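Local coordinates for lovastatin nonaketide synthase, polyketide synthase component (Aspergillus terreus, PDB 7CPX), which builds the nonaketide core of lovastatin on its acyl carrier protein from malonyl-CoA, S-adenosyl-L-methionine and NADPH, working as a homodimer, at residues Q988-F993 / A1030-D1035; N972-R977 / V1040-T1045. The protein carries 2 engineered substitutions. All coordinates share one frame; numbering follows the deposited sequence.

Contact 1: residues Q988-F993 / A1030-D1035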
loop_
_atom_site.group_PDB
_atom_site.type_symbol
_atom_site.label_atom_id
_atom_site.label_comp_id
_atom_site.label_asym_id
_atom_site.label_seq_id
_atom_site.Cartn_x
_atom_site.Cartn_y
_atom_site.Cartn_z
ATOM N N GLN A 988 -26.856 -14.408 -10.107
ATOM C CA GLN A 988 -26.828 -15.763 -10.650
ATOM C C GLN A 988 -26.607 -16.785 -9.538
ATOM O O GLN A 988 -25.910 -17.786 -9.714
ATOM C CB GLN A 988 -25.758 -15.897 -11.734
ATOM C CG GLN A 988 -25.908 -14.896 -12.862
ATOM C CD GLN A 988 -24.862 -15.071 -13.942
ATOM O OE1 GLN A 988 -23.910 -15.835 -13.783
ATOM N NE2 GLN A 988 -25.036 -14.365 -15.052
ATOM N N GLY A 989 -27.207 -16.529 -8.381
ATOM C CA GLY A 989 -27.085 -17.388 -7.216
ATOM C C GLY A 989 -25.866 -17.094 -6.367
ATOM O O GLY A 989 -25.949 -17.098 -5.138
ATOM N N GLN A 990 -24.729 -16.837 -7.007
ATOM C CA GLN A 990 -23.509 -16.538 -6.272
ATOM C C GLN A 990 -23.643 -15.211 -5.539
ATOM O O GLN A 990 -24.173 -14.235 -6.077
ATOM C CB GLN A 990 -22.314 -16.480 -7.223
ATOM C CG GLN A 990 -22.131 -17.714 -8.089
ATOM C CD GLN A 990 -21.770 -18.951 -7.292
ATOM O OE1 GLN A 990 -21.676 -18.910 -6.065
ATOM N NE2 GLN A 990 -21.561 -20.062 -7.989
ATOM N N THR A 991 -23.157 -15.178 -4.302
ATOM C CA THR A 991 -23.086 -13.926 -3.562
ATOM C C THR A 991 -21.963 -13.075 -4.137
ATOM O O THR A 991 -20.811 -13.515 -4.202
ATOM C CB THR A 991 -22.856 -14.194 -2.078
ATOM O OG1 THR A 991 -23.920 -15.003 -1.565
ATOM C CG2 THR A 991 -22.803 -12.887 -1.304
ATOM N N VAL A 992 -22.299 -11.860 -4.559
ATOM C CA VAL A 992 -21.371 -10.973 -5.246
ATOM C C VAL A 992 -21.296 -9.666 -4.474
ATOM O O VAL A 992 -22.327 -9.117 -4.070
ATOM C CB VAL A 992 -21.804 -10.718 -6.700
ATOM C CG1 VAL A 992 -20.821 -9.791 -7.389
ATOM C CG2 VAL A 992 -21.925 -12.032 -7.449
ATOM N N PHE A 993 -20.083 -9.173 -4.272
ATOM C CA PHE A 993 -19.907 -7.909 -3.582
ATOM C C PHE A 993 -20.515 -6.795 -4.424
ATOM O O PHE A 993 -20.134 -6.637 -5.594
ATOM C CB PHE A 993 -18.430 -7.631 -3.322
ATOM C CG PHE A 993 -18.190 -6.542 -2.317
ATOM C CD1 PHE A 993 -18.278 -6.803 -0.962
ATOM C CD2 PHE A 993 -17.877 -5.260 -2.725
ATOM C CE1 PHE A 993 -18.061 -5.805 -0.034
ATOM C CE2 PHE A 993 -17.658 -4.258 -1.805
ATOM C CZ PHE A 993 -17.750 -4.530 -0.455
ATOM N N ALA A 1030 -16.213 -8.089 -10.757
ATOM C CA ALA A 1030 -17.127 -8.366 -9.659
ATOM C C ALA A 1030 -16.547 -9.452 -8.763
ATOM O O ALA A 1030 -16.053 -10.475 -9.245
ATOM C CB ALA A 1030 -18.488 -8.795 -10.201
ATOM N N VAL A 1031 -16.611 -9.225 -7.455
ATOM C CA VAL A 1031 -16.101 -10.183 -6.481
ATOM C C VAL A 1031 -17.164 -11.254 -6.270
ATOM O O VAL A 1031 -18.225 -10.986 -5.703
ATOM C CB VAL A 1031 -15.730 -9.498 -5.162
ATOM C CG1 VAL A 1031 -15.750 -10.497 -4.022
ATOM C CG2 VAL A 1031 -14.361 -8.866 -5.270
ATOM N N ILE A 1032 -16.877 -12.469 -6.720
ATOM C CA ILE A 1032 -17.791 -13.593 -6.566
ATOM C C ILE A 1032 -17.391 -14.374 -5.324
ATOM O O ILE A 1032 -16.244 -14.818 -5.200
ATOM C CB ILE A 1032 -17.770 -14.496 -7.811
ATOM C CG1 ILE A 1032 -17.916 -13.664 -9.089
ATOM C CG2 ILE A 1032 -18.875 -15.537 -7.724
ATOM C CD1 ILE A 1032 -19.171 -12.824 -9.145
ATOM N N PHE A 1033 -18.336 -14.545 -4.405
ATOM C CA PHE A 1033 -18.118 -15.314 -3.186
ATOM C C PHE A 1033 -18.609 -16.736 -3.424
ATOM O O PHE A 1033 -19.803 -16.959 -3.645
ATOM C CB PHE A 1033 -18.838 -14.677 -2.002
ATOM C CG PHE A 1033 -18.337 -13.307 -1.654
ATOM C CD1 PHE A 1033 -17.198 -13.146 -0.890
ATOM C CD2 PHE A 1033 -19.009 -12.181 -2.087
ATOM C CE1 PHE A 1033 -16.734 -11.889 -0.567
ATOM C CE2 PHE A 1033 -18.553 -10.919 -1.768
ATOM C CZ PHE A 1033 -17.411 -10.772 -1.007
ATOM N N ASP A 1034 -17.685 -17.697 -3.376
ATOM C CA ASP A 1034 -18.064 -19.090 -3.578
ATOM C C ASP A 1034 -19.027 -19.557 -2.496
ATOM O O ASP A 1034 -19.990 -20.280 -2.778
ATOM C CB ASP A 1034 -16.815 -19.971 -3.604
ATOM C CG ASP A 1034 -17.124 -21.413 -3.951
ATOM O OD1 ASP A 1034 -18.290 -21.711 -4.285
ATOM O OD2 ASP A 1034 -16.200 -22.252 -3.888
ATOM N N ASP A 1035 -18.784 -19.155 -1.252
ATOM C CA ASP A 1035 -19.630 -19.552 -0.136
ATOM C C ASP A 1035 -19.578 -18.455 0.916
ATOM O O ASP A 1035 -18.681 -17.609 0.912
ATOM C CB ASP A 1035 -19.189 -20.896 0.453
ATOM C CG ASP A 1035 -20.160 -21.428 1.487
ATOM O OD1 ASP A 1035 -21.204 -20.780 1.714
ATOM O OD2 ASP A 1035 -19.881 -22.494 2.074
#

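Contact 2: residues N972-R977 / V1040-T1045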
loop_
_atom_site.group_PDB
_atom_site.type_symbol
_atom_site.label_atom_id
_atom_site.label_comp_id
_atom_site.label_asym_id
_atom_site.label_seq_id
_atom_site.Cartn_x
_atom_site.Cartn_y
_atom_site.Cartn_z
ATOM N N ASN A 972 -8.698 -5.852 3.953
ATOM C CA ASN A 972 -9.789 -6.609 4.540
ATOM C C ASN A 972 -9.899 -7.940 3.815
ATOM O O ASN A 972 -9.433 -8.092 2.687
ATOM C CB ASN A 972 -11.109 -5.832 4.452
ATOM C CG ASN A 972 -12.257 -6.546 5.130
ATOM O OD1 ASN A 972 -12.079 -7.601 5.735
ATOM N ND2 ASN A 972 -13.447 -5.966 5.037
ATOM N N PHE A 973 -10.521 -8.909 4.480
ATOM C CA PHE A 973 -10.796 -10.220 3.897
ATOM C C PHE A 973 -12.277 -10.491 4.128
ATOM O O PHE A 973 -12.660 -11.125 5.114
ATOM C CB PHE A 973 -9.909 -11.295 4.505
ATOM C CG PHE A 973 -8.505 -11.289 3.977
ATOM C CD1 PHE A 973 -7.636 -10.261 4.295
ATOM C CD2 PHE A 973 -8.052 -12.314 3.167
ATOM C CE1 PHE A 973 -6.343 -10.254 3.815
ATOM C CE2 PHE A 973 -6.761 -12.313 2.683
ATOM C CZ PHE A 973 -5.904 -11.282 3.007
ATOM N N VAL A 974 -13.104 -10.014 3.208
ATOM C CA VAL A 974 -14.550 -10.058 3.380
ATOM C C VAL A 974 -15.048 -11.465 3.085
ATOM O O VAL A 974 -14.774 -12.022 2.016
ATOM C CB VAL A 974 -15.241 -9.032 2.472
ATOM C CG1 VAL A 974 -16.744 -9.200 2.535
ATOM C CG2 VAL A 974 -14.846 -7.622 2.868
ATOM N N ARG A 975 -15.778 -12.044 4.036
ATOM C CA ARG A 975 -16.578 -13.225 3.789
ATOM C C ARG A 975 -18.029 -12.925 4.149
ATOM O O ARG A 975 -18.284 -12.234 5.142
ATOM C CB ARG A 975 -16.083 -14.436 4.597
ATOM C CG ARG A 975 -15.974 -14.203 6.091
ATOM C CD ARG A 975 -16.029 -15.516 6.853
ATOM N NE ARG A 975 -14.886 -16.381 6.581
ATOM C CZ ARG A 975 -13.794 -16.446 7.332
ATOM N NH1 ARG A 975 -13.643 -15.687 8.404
ATOM N NH2 ARG A 975 -12.829 -17.299 6.999
ATOM N N PRO A 976 -18.996 -13.413 3.370
ATOM C CA PRO A 976 -20.383 -12.968 3.577
ATOM C C PRO A 976 -20.908 -13.183 4.986
ATOM O O PRO A 976 -21.673 -12.344 5.476
ATOM C CB PRO A 976 -21.167 -13.793 2.549
ATOM C CG PRO A 976 -20.189 -14.066 1.474
ATOM C CD PRO A 976 -18.861 -14.230 2.151
ATOM N N ARG A 977 -20.540 -14.273 5.661
ATOM C CA ARG A 977 -21.089 -14.496 6.995
ATOM C C ARG A 977 -20.566 -13.472 7.993
ATOM O O ARG A 977 -21.264 -13.139 8.957
ATOM C CB ARG A 977 -20.788 -15.916 7.476
ATOM C CG ARG A 977 -19.318 -16.265 7.607
ATOM C CD ARG A 977 -19.144 -17.494 8.485
ATOM N NE ARG A 977 -17.824 -18.100 8.353
ATOM C CZ ARG A 977 -16.752 -17.733 9.043
ATOM N NH1 ARG A 977 -16.796 -16.735 9.912
ATOM N NH2 ARG A 977 -15.607 -18.379 8.854
ATOM N N VAL A 1040 -12.613 -13.306 0.573
ATOM C CA VAL A 1040 -12.154 -12.586 -0.606
ATOM C C VAL A 1040 -11.419 -11.348 -0.120
ATOM O O VAL A 1040 -11.992 -10.521 0.598
ATOM C CB VAL A 1040 -13.318 -12.211 -1.535
ATOM C CG1 VAL A 1040 -12.817 -11.411 -2.722
ATOM C CG2 VAL A 1040 -14.042 -13.461 -2.004
ATOM N N GLU A 1041 -10.151 -11.226 -0.494
ATOM C CA GLU A 1041 -9.353 -10.098 -0.041
ATOM C C GLU A 1041 -9.730 -8.846 -0.818
ATOM O O GLU A 1041 -9.747 -8.852 -2.052
ATOM C CB GLU A 1041 -7.866 -10.395 -0.207
ATOM C CG GLU A 1041 -6.960 -9.247 0.207
ATOM C CD GLU A 1041 -5.496 -9.631 0.203
ATOM O OE1 GLU A 1041 -5.200 -10.840 0.127
ATOM O OE2 GLU A 1041 -4.641 -8.724 0.276
ATOM N N LEU A 1042 -10.034 -7.776 -0.089
ATOM C CA LEU A 1042 -10.298 -6.463 -0.659
ATOM C C LEU A 1042 -9.285 -5.485 -0.087
ATOM O O LEU A 1042 -9.212 -5.300 1.134
ATOM C CB LEU A 1042 -11.723 -5.999 -0.354
ATOM C CG LEU A 1042 -12.857 -6.834 -0.946
ATOM C CD1 LEU A 1042 -14.195 -6.221 -0.591
ATOM C CD2 LEU A 1042 -12.716 -6.950 -2.450
ATOM N N ASN A 1043 -8.510 -4.862 -0.966
ATOM C CA ASN A 1043 -7.518 -3.868 -0.583
ATOM C C ASN A 1043 -7.878 -2.567 -1.280
ATOM O O ASN A 1043 -7.715 -2.443 -2.497
ATOM C CB ASN A 1043 -6.110 -4.328 -0.957
ATOM C CG ASN A 1043 -5.816 -5.738 -0.485
ATOM O OD1 ASN A 1043 -5.257 -6.548 -1.223
ATOM N ND2 ASN A 1043 -6.203 -6.042 0.748
ATOM N N LEU A 1044 -8.393 -1.610 -0.519
ATOM C CA LEU A 1044 -8.740 -0.301 -1.062
ATOM C C LEU A 1044 -7.539 0.614 -0.881
ATOM O O LEU A 1044 -7.238 1.049 0.232
ATOM C CB LEU A 1044 -9.981 0.263 -0.382
ATOM C CG LEU A 1044 -10.259 1.742 -0.667
ATOM C CD1 LEU A 1044 -10.079 2.060 -2.137
ATOM C CD2 LEU A 1044 -11.656 2.118 -0.226
ATOM N N THR A 1045 -6.846 0.893 -1.979
ATOM C CA THR A 1045 -5.718 1.811 -1.980
ATOM C C THR A 1045 -6.204 3.173 -2.455
ATOM O O THR A 1045 -6.665 3.308 -3.592
ATOM C CB THR A 1045 -4.599 1.295 -2.883
ATOM O OG1 THR A 1045 -4.221 -0.026 -2.476
ATOM C CG2 THR A 1045 -3.392 2.213 -2.815
#

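Contact 1: residues Q988-F993 / A1030-D1035
Val1031 O accepts the N-H of Phe993 and has a weaker CA-H...O contact from Val992 CA. Phe993 N lies 3.0 Å from Val1031 O and reaches it in the carbonyl plane. One residue further back, Thr991 O accepts the N-H of Phe1033, with Phe1033 N at 2.7 Å. This donor sits almost straight beyond the end of the carbonyl, with a C=O...N angle of 178°. The two bonds flank the non-hydrogen-bonded pair Val992 and Ile1032 in a short antiparallel stretch of the N-terminal hotdog fold of the dehydratase domain.

On the Val992 face the contact is aliphatic. Val992 has CG1 anti to its backbone N (chi1 180°), which sends CG1 to Ala1030 CB at 3.8 Å and leaves CG2 beside Ile1032 CD1. The other branch of Ile1032, CG2, meets Gln990 CB at 3.6 Å, and these two side chains cross at about a right angle. On the opposite face lies Phe1033. Its ring turns an edge to the 991-993 backbone, and CE2 packs on Phe993 CB at 3.6 Å. Val1031 CG1 sits over one face of the same ring, toward the rim. The Phe993 ring goes on to meet Tyr998 of the helix 995-1012.

Val992 O takes a hydrogen bond from outside the contact, from ND1 of His985, the predicted proton acceptor of the dehydratase. Val992 is thus a second-shell residue. Its C=O shares a peptide with Phe993 N, so the bond from Phe993 N to Val1031 O probably helps to hold that carbonyl toward His985, and with it to orient the imidazole.

Contact 2: residues N972-R977 / V1040-T1045
The first torsions of Phe973 and Glu1041 lay the two side chains alongside each other. Phe973 CG lies anti to its carbonyl carbon (chi1 -77°), while Glu1041 CG lies anti to its backbone N (chi1 178°) and the chain runs on extended. Both side chains point the same way. They belong to neighbouring antiparallel strands of the N-terminal hotdog fold. Glu1041 CB sits over the face of the Phe973 ring, 3.9 Å from its centroid, in a CH-pi contact. The carboxylate plane is turned 33° from the ring plane. Glu1041 OE2 forms a salt bridge with Arg941 of the second subunit, so this face of the sheet belongs to the dimer contact.

Four backbone bonds join the strands. Asn972 and Leu1042 exchange a pair, with Asn972 N to Leu1042 O and Leu1042 N to Asn972 O both at 2.9 Å. Val974 and Val1040 exchange the next pair, in which Val1040 N to Val974 O is also 2.9 Å. Phe973 and Glu1041 form the non-hydrogen-bonded pair between them. The other face carries Asn972, Val974, Val1040 and Leu1042. Here Leu1042 packs on Met1001 of the helix 995-1012, and both valines touch Phe1033. Across the two strands, Val974 CG2 rests 3.8 Å from Leu1042 CD1.

How the contacts relate
The chain first runs through 972-977, which begins with the end of strand 967-974. It then passes His985 and reaches 988-993, the first half of contact 1. The helix 995-1012 and the strand 1016-1027 follow. Segment 1030-1035 returns to 988-993 and closes a loop of 36 intervening residues. Four residues later the chain enters 1040-1045, which pairs with 972-977 and closes a wider loop of 62. Contact 1 therefore lies wholly within contact 2 along the chain, and the two do not cross. They also touch in space: Val1031 meets Val1040, and Asp1035 O packs on Pro976. Together they tie the short sheet beside His985 to the main hotdog sheet.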